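Local coordinates for alginate lyase AlgAT5 (Defluviitalea, PDB 5ZQI), which probably cleaves alginate by beta-elimination, as a polysaccharide lyase of family 7 with a beta-sandwich fold, at residues A134-M145 / K230-A239. Numbering follows the deposited sequence.
Sequences ASWSTTSGTHTM and KSVSGCYFKA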
ATOM      1  N   ALA A 134       1.708   4.005 -14.537  1.00  8.14           N
ATOM      2  CA  ALA A 134       1.699   2.603 -14.912  1.00  7.92           C
ATOM      3  C   ALA A 134       0.284   2.149 -15.244  1.00  8.18           C
ATOM      4  O   ALA A 134      -0.692   2.575 -14.624  1.00  8.26           O
ATOM      5  CB  ALA A 134       2.263   1.744 -13.771  1.00  9.81           C
ATOM      6  N   SER A 135       0.189   1.213 -16.189  1.00  8.24           N
ATOM      7  CA  SER A 135      -1.090   0.652 -16.607  1.00  8.71           C
ATOM      8  C   SER A 135      -0.835  -0.693 -17.261  1.00 10.70           C
ATOM      9  O   SER A 135      -0.253  -0.755 -18.348  1.00 13.27           O
ATOM     10  CB  SER A 135      -1.785   1.599 -17.565  1.00 12.06           C
ATOM     11  OG  SER A 135      -3.002   1.038 -18.054  1.00 13.91           O
ATOM     12  N   TRP A 136      -1.287  -1.765 -16.618  1.00  8.29           N
ATOM     13  CA  TRP A 136      -1.028  -3.098 -17.157  1.00  8.53           C
ATOM     14  C   TRP A 136      -2.252  -3.985 -16.975  1.00  9.10           C
ATOM     15  O   TRP A 136      -3.245  -3.610 -16.362  1.00  9.82           O
ATOM     16  CB  TRP A 136       0.248  -3.695 -16.530  1.00  9.08           C
ATOM     17  CG  TRP A 136       0.366  -3.526 -15.044  1.00  8.54           C
ATOM     18  CD1 TRP A 136       1.096  -2.572 -14.378  1.00  8.72           C
ATOM     19  CD2 TRP A 136      -0.237  -4.344 -14.033  1.00  7.17           C
ATOM     20  NE1 TRP A 136       0.955  -2.728 -13.037  1.00  6.62           N
ATOM     21  CE2 TRP A 136       0.156  -3.820 -12.788  1.00  6.63           C
ATOM     22  CE3 TRP A 136      -1.084  -5.461 -14.063  1.00  8.41           C
ATOM     23  CZ2 TRP A 136      -0.267  -4.375 -11.591  1.00  6.34           C
ATOM     24  CZ3 TRP A 136      -1.493  -6.013 -12.869  1.00  7.65           C
ATOM     25  CH2 TRP A 136      -1.083  -5.479 -11.655  1.00  6.97           C
ATOM     26  N   SER A 137      -2.178  -5.184 -17.543  1.00  9.09           N
ATOM     27  CA  SER A 137      -3.311  -6.091 -17.621  1.00 10.04           C
ATOM     28  C   SER A 137      -2.995  -7.411 -16.940  1.00 10.30           C
ATOM     29  O   SER A 137      -1.892  -7.932 -17.023  1.00 12.27           O
ATOM     30  CB  SER A 137      -3.653  -6.325 -19.086  1.00 13.85           C
ATOM     31  OG  SER A 137      -4.539  -7.413 -19.286  1.00 16.86           O
ATOM     32  N   THR A 138      -4.007  -7.994 -16.305  1.00  9.57           N
ATOM     33  CA  THR A 138      -3.814  -9.310 -15.713  1.00  9.70           C
ATOM     34  C   THR A 138      -3.759 -10.436 -16.743  1.00 10.57           C
ATOM     35  O   THR A 138      -3.473 -11.576 -16.360  1.00 11.26           O
ATOM     36  CB  THR A 138      -4.930  -9.645 -14.731  1.00 10.34           C
ATOM     37  OG1 THR A 138      -6.177  -9.699 -15.416  1.00 10.60           O
ATOM     38  CG2 THR A 138      -5.047  -8.601 -13.611  1.00 11.11           C
ATOM     39  N   THR A 139      -4.043 -10.148 -18.008  1.00 11.13           N
ATOM     40  CA  THR A 139      -4.071 -11.166 -19.063  1.00 12.10           C
ATOM     41  C   THR A 139      -2.940 -11.047 -20.078  1.00 12.28           C
ATOM     42  O   THR A 139      -2.866 -11.871 -20.992  1.00 13.52           O
ATOM     43  CB  THR A 139      -5.413 -11.124 -19.812  1.00 12.94           C
ATOM     44  OG1 THR A 139      -5.680  -9.783 -20.257  1.00 15.55           O
ATOM     45  CG2 THR A 139      -6.536 -11.594 -18.909  1.00 16.82           C
ATOM     46  N   SER A 140      -2.068 -10.058 -19.957  1.00 11.62           N
ATOM     47  CA  SER A 140      -0.930  -9.916 -20.854  1.00 15.74           C
ATOM     48  C   SER A 140       0.298  -9.584 -20.030  1.00 13.48           C
ATOM     49  O   SER A 140       0.348  -8.524 -19.393  1.00 13.38           O
ATOM     50  CB  SER A 140      -1.165  -8.821 -21.888  1.00 16.72           C
ATOM     51  OG  SER A 140      -0.091  -8.790 -22.824  1.00 25.32           O
ATOM     52  N   GLY A 141       1.286 -10.476 -20.057  1.00 12.92           N
ATOM     53  CA  GLY A 141       2.482 -10.290 -19.267  1.00 11.59           C
ATOM     54  C   GLY A 141       2.322 -10.809 -17.851  1.00 13.46           C
ATOM     55  O   GLY A 141       1.297 -11.355 -17.452  1.00 14.47           O
ATOM     56  N   THR A 142       3.376 -10.604 -17.072  1.00 10.09           N
ATOM     57  CA  THR A 142       3.443 -11.041 -15.688  1.00  9.71           C
ATOM     58  C   THR A 142       3.899  -9.853 -14.849  1.00  9.07           C
ATOM     59  O   THR A 142       4.928  -9.238 -15.141  1.00 10.40           O
ATOM     60  CB  THR A 142       4.383 -12.238 -15.505  1.00 10.75           C
ATOM     61  OG1 THR A 142       3.956 -13.312 -16.358  1.00 15.75           O
ATOM     62  CG2 THR A 142       4.378 -12.695 -14.088  1.00 12.33           C
ATOM     63  N   HIS A 143       3.129  -9.545 -13.808  1.00  8.38           N
ATOM     64  CA  HIS A 143       3.256  -8.320 -13.024  1.00  7.70           C
ATOM     65  C   HIS A 143       3.329  -8.701 -11.560  1.00  7.57           C
ATOM     66  O   HIS A 143       2.403  -9.318 -11.033  1.00  7.43           O
ATOM     67  CB  HIS A 143       2.068  -7.407 -13.327  1.00  8.46           C
ATOM     68  CG  HIS A 143       1.762  -7.372 -14.780  1.00  7.97           C
ATOM     69  ND1 HIS A 143       2.560  -6.714 -15.697  1.00 10.24           N
ATOM     70  CD2 HIS A 143       0.827  -8.037 -15.500  1.00 10.68           C
ATOM     71  CE1 HIS A 143       2.083  -6.928 -16.904  1.00 10.03           C
ATOM     72  NE2 HIS A 143       1.042  -7.736 -16.817  1.00 12.42           N
ATOM     73  N   THR A 144       4.418  -8.314 -10.893  1.00  7.25           N
ATOM     74  CA  THR A 144       4.702  -8.786  -9.543  1.00  7.16           C
ATOM     75  C   THR A 144       5.051  -7.627  -8.635  1.00  7.74           C
ATOM     76  O   THR A 144       5.806  -6.743  -9.030  1.00  6.68           O
ATOM     77  CB  THR A 144       5.879  -9.755  -9.562  1.00  7.90           C
ATOM     78  OG1 THR A 144       5.608 -10.840 -10.459  1.00 10.53           O
ATOM     79  CG2 THR A 144       6.190 -10.312  -8.165  1.00  9.12           C
ATOM     80  N   MET A 145       4.518  -7.638  -7.410  1.00  6.55           N
ATOM     81  CA  MET A 145       4.939  -6.740  -6.347  1.00  6.09           C
ATOM     82  C   MET A 145       5.268  -7.569  -5.109  1.00  6.31           C
ATOM     83  O   MET A 145       4.489  -8.456  -4.721  1.00  7.93           O
ATOM     84  CB  MET A 145       3.864  -5.720  -5.989  1.00  6.66           C
ATOM     85  CG  MET A 145       4.316  -4.773  -4.853  1.00  5.86           C
ATOM     86  SD  MET A 145       3.247  -3.359  -4.573  1.00  7.43           S
ATOM     87  CE  MET A 145       1.662  -4.117  -4.241  1.00  8.96           C
ATOM     88  N   LYS A 230      -9.268 -13.209 -12.510  1.00  9.48           N
ATOM     89  CA  LYS A 230      -9.543 -11.808 -12.773  1.00  9.26           C
ATOM     90  C   LYS A 230      -8.931 -11.382 -14.100  1.00  9.87           C
ATOM     91  O   LYS A 230      -7.713 -11.518 -14.321  1.00 12.02           O
ATOM     92  CB  LYS A 230      -9.016 -10.960 -11.598  1.00 10.92           C
ATOM     93  CG  LYS A 230      -9.366  -9.482 -11.724  1.00 17.84           C
ATOM     94  CD  LYS A 230     -10.843  -9.244 -11.582  1.00 17.50           C
ATOM     95  CE  LYS A 230     -11.297  -9.175 -10.133  1.00 36.55           C
ATOM     96  NZ  LYS A 230     -12.712  -8.705 -10.046  1.00 42.06           N
ATOM     97  N   SER A 231      -9.769 -10.847 -14.963  1.00  9.39           N
ATOM     98  CA  SER A 231      -9.387 -10.344 -16.284  1.00 10.71           C
ATOM     99  C   SER A 231      -9.707  -8.854 -16.287  1.00  9.39           C
ATOM    100  O   SER A 231     -10.870  -8.478 -16.437  1.00 14.87           O
ATOM    101  CB  SER A 231     -10.132 -11.103 -17.367  1.00 10.88           C
ATOM    102  OG  SER A 231      -9.892 -10.544 -18.656  1.00 12.65           O
ATOM    103  N   VAL A 232      -8.681  -8.018 -16.102  1.00 10.12           N
ATOM    104  CA  VAL A 232      -8.849  -6.562 -16.040  1.00 11.32           C
ATOM    105  C   VAL A 232      -7.578  -5.887 -16.533  1.00 10.99           C
ATOM    106  O   VAL A 232      -6.467  -6.365 -16.280  1.00 11.22           O
ATOM    107  CB  VAL A 232      -9.224  -6.123 -14.608  1.00 16.21           C
ATOM    108  CG1 VAL A 232      -8.202  -6.610 -13.611  1.00 14.93           C
ATOM    109  CG2 VAL A 232      -9.373  -4.604 -14.504  1.00 23.71           C
ATOM    110  N   SER A 233      -7.745  -4.761 -17.219  1.00 12.34           N
ATOM    111  CA  SER A 233      -6.640  -3.917 -17.671  1.00 10.87           C
ATOM    112  C   SER A 233      -6.708  -2.554 -16.974  1.00 11.42           C
ATOM    113  O   SER A 233      -7.603  -2.270 -16.157  1.00 12.64           O
ATOM    114  CB  SER A 233      -6.636  -3.779 -19.198  1.00 13.64           C
ATOM    115  OG  SER A 233      -7.804  -3.166 -19.655  1.00 25.21           O
ATOM    116  N   GLY A 234      -5.713  -1.716 -17.255  1.00  9.97           N
ATOM    117  CA  GLY A 234      -5.577  -0.460 -16.542  1.00 10.20           C
ATOM    118  C   GLY A 234      -5.183  -0.622 -15.092  1.00 10.00           C
ATOM    119  O   GLY A 234      -5.436   0.276 -14.271  1.00  9.61           O
ATOM    120  N   CYS A 235      -4.499  -1.698 -14.769  1.00  8.68           N
ATOM    121  CA  CYS A 235      -4.080  -1.954 -13.400  1.00  7.87           C
ATOM    122  C   CYS A 235      -2.756  -1.289 -13.055  1.00  7.99           C
ATOM    123  O   CYS A 235      -1.897  -1.068 -13.907  1.00  7.40           O
ATOM    124  CB  CYS A 235      -3.918  -3.449 -13.107  1.00  6.68           C
ATOM    125  SG  CYS A 235      -5.432  -4.406 -13.186  1.00 11.50           S
ATOM    126  N   TYR A 236      -2.582  -1.032 -11.767  1.00  7.33           N
ATOM    127  CA  TYR A 236      -1.324  -0.545 -11.216  1.00  6.57           C
ATOM    128  C   TYR A 236      -1.247  -0.914  -9.740  1.00  6.70           C
ATOM    129  O   TYR A 236      -2.256  -1.134  -9.065  1.00  6.52           O
ATOM    130  CB  TYR A 236      -1.182   0.971 -11.416  1.00  7.09           C
ATOM    131  CG  TYR A 236      -2.347   1.812 -10.921  1.00  6.76           C
ATOM    132  CD1 TYR A 236      -3.469   2.043 -11.729  1.00  7.02           C
ATOM    133  CD2 TYR A 236      -2.321   2.397  -9.671  1.00  7.98           C
ATOM    134  CE1 TYR A 236      -4.515   2.791 -11.277  1.00  9.60           C
ATOM    135  CE2 TYR A 236      -3.385   3.152  -9.213  1.00  8.93           C
ATOM    136  CZ  TYR A 236      -4.456   3.363 -10.041  1.00 10.21           C
ATOM    137  OH  TYR A 236      -5.509   4.138  -9.602  1.00 14.74           O
ATOM    138  N   PHE A 237      -0.017  -0.984  -9.254  1.00  5.53           N
ATOM    139  CA  PHE A 237       0.240  -1.322  -7.859  1.00  5.29           C
ATOM    140  C   PHE A 237       0.210  -0.081  -6.973  1.00  5.29           C
ATOM    141  O   PHE A 237       0.507   1.042  -7.423  1.00  5.55           O
ATOM    142  CB  PHE A 237       1.608  -2.018  -7.697  1.00  5.19           C
ATOM    143  CG  PHE A 237       1.664  -3.427  -8.261  1.00  5.21           C
ATOM    144  CD1 PHE A 237       0.831  -4.426  -7.782  1.00  5.83           C
ATOM    145  CD2 PHE A 237       2.594  -3.749  -9.233  1.00  5.45           C
ATOM    146  CE1 PHE A 237       0.880  -5.713  -8.306  1.00  6.01           C
ATOM    147  CE2 PHE A 237       2.667  -5.049  -9.747  1.00  8.19           C
ATOM    148  CZ  PHE A 237       1.822  -6.023  -9.265  1.00  6.89           C
ATOM    149  N   LYS A 238      -0.101  -0.316  -5.688  1.00  6.02           N
ATOM    150  CA  LYS A 238       0.034   0.685  -4.639  1.00  5.57           C
ATOM    151  C   LYS A 238       0.622   0.039  -3.402  1.00  5.85           C
ATOM    152  O   LYS A 238       0.383  -1.133  -3.160  1.00  6.57           O
ATOM    153  CB  LYS A 238      -1.309   1.333  -4.235  1.00  7.39           C
ATOM    154  CG  LYS A 238      -2.130   1.833  -5.423  1.00  7.00           C
ATOM    155  CD  LYS A 238      -3.212   2.788  -4.929  1.00 11.22           C
ATOM    156  CE  LYS A 238      -2.562   4.202  -4.834  1.00 13.22           C
ATOM    157  NZ  LYS A 238      -3.410   5.217  -4.174  1.00 21.03           N
ATOM    158  N   ALA A 239       1.379   0.813  -2.612  1.00  6.28           N
ATOM    159  CA  ALA A 239       1.941   0.314  -1.360  1.00  5.12           C
ATOM    160  C   ALA A 239       2.113   1.492  -0.414  1.00  8.41           C
ATOM    161  O   ALA A 239       2.412   2.613  -0.841  1.00  9.27           O
ATOM    162  CB  ALA A 239       3.290  -0.376  -1.590  1.00  8.21           C
TER
HETATM  163  O   HOH W   1      -3.497  -1.697 -19.344  1.00 18.37           O
HETATM  164  O   HOH W   2      -7.461  -8.112 -19.160  1.00 23.91           O
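Thr138 OG1 is gripped twice by residues 230-239: it donates to Lys230 O at 2.6 Å, approaching from above that carbonyl plane, and accepts from Val232 N at 3.1 Å. A chi1 of 63° sets OG1 between its own backbone N and carbonyl carbon, facing the 230-232 backbone, and leaves CG2 to pack on Val232 CG1. The backbone N of Thr138 completes the junction, bonding Val232 O almost straight (3.0 Å, 169° at the hydrogen). Trp136 and Cys235 exchange both backbone N-H...O bonds as an antiparallel hydrogen-bonded pair, Cys235 N lying 2.8 Å from Trp136 O. Gly234, at positive phi, also faces Trp136, which makes this a G1 beta bulge; a water accepting from Gly234 N reaches Ser135 OG.

From this backbone pairing the indole of Trp136 reaches in between the two sheets. Cys235 CB rests over its six-membered ring, 3.6 Å from the centroid, and His143 CB approaches the opposite face toward its rim. NE1 is hydrogen-bonded to Glu125, whose OE1 also receives Phe237 N. The Phe237 ring is covered on both faces: Trp136 CZ2 lies over the centre of one, and Met145 CB over the other, 3.6 Å from the centroid. The Trp136 and Phe237 planes meet obliquely at 48°. Bent at chi3, the Met145 chain carries CE to 3.7 Å from Phe237 CD1. Without the indole, as with an alanine here, Glu125 would probably lose one donor and a gap open between Cys235, Phe237 and His143.

The axes of strands 142-145 and 236-239 run nearly parallel and come no closer than 8.7 Å, in opposing sheets of the sandwich. Side-chain packing therefore joins the sheets here, whereas hydrogen bonding pins the two connecting loops to each other.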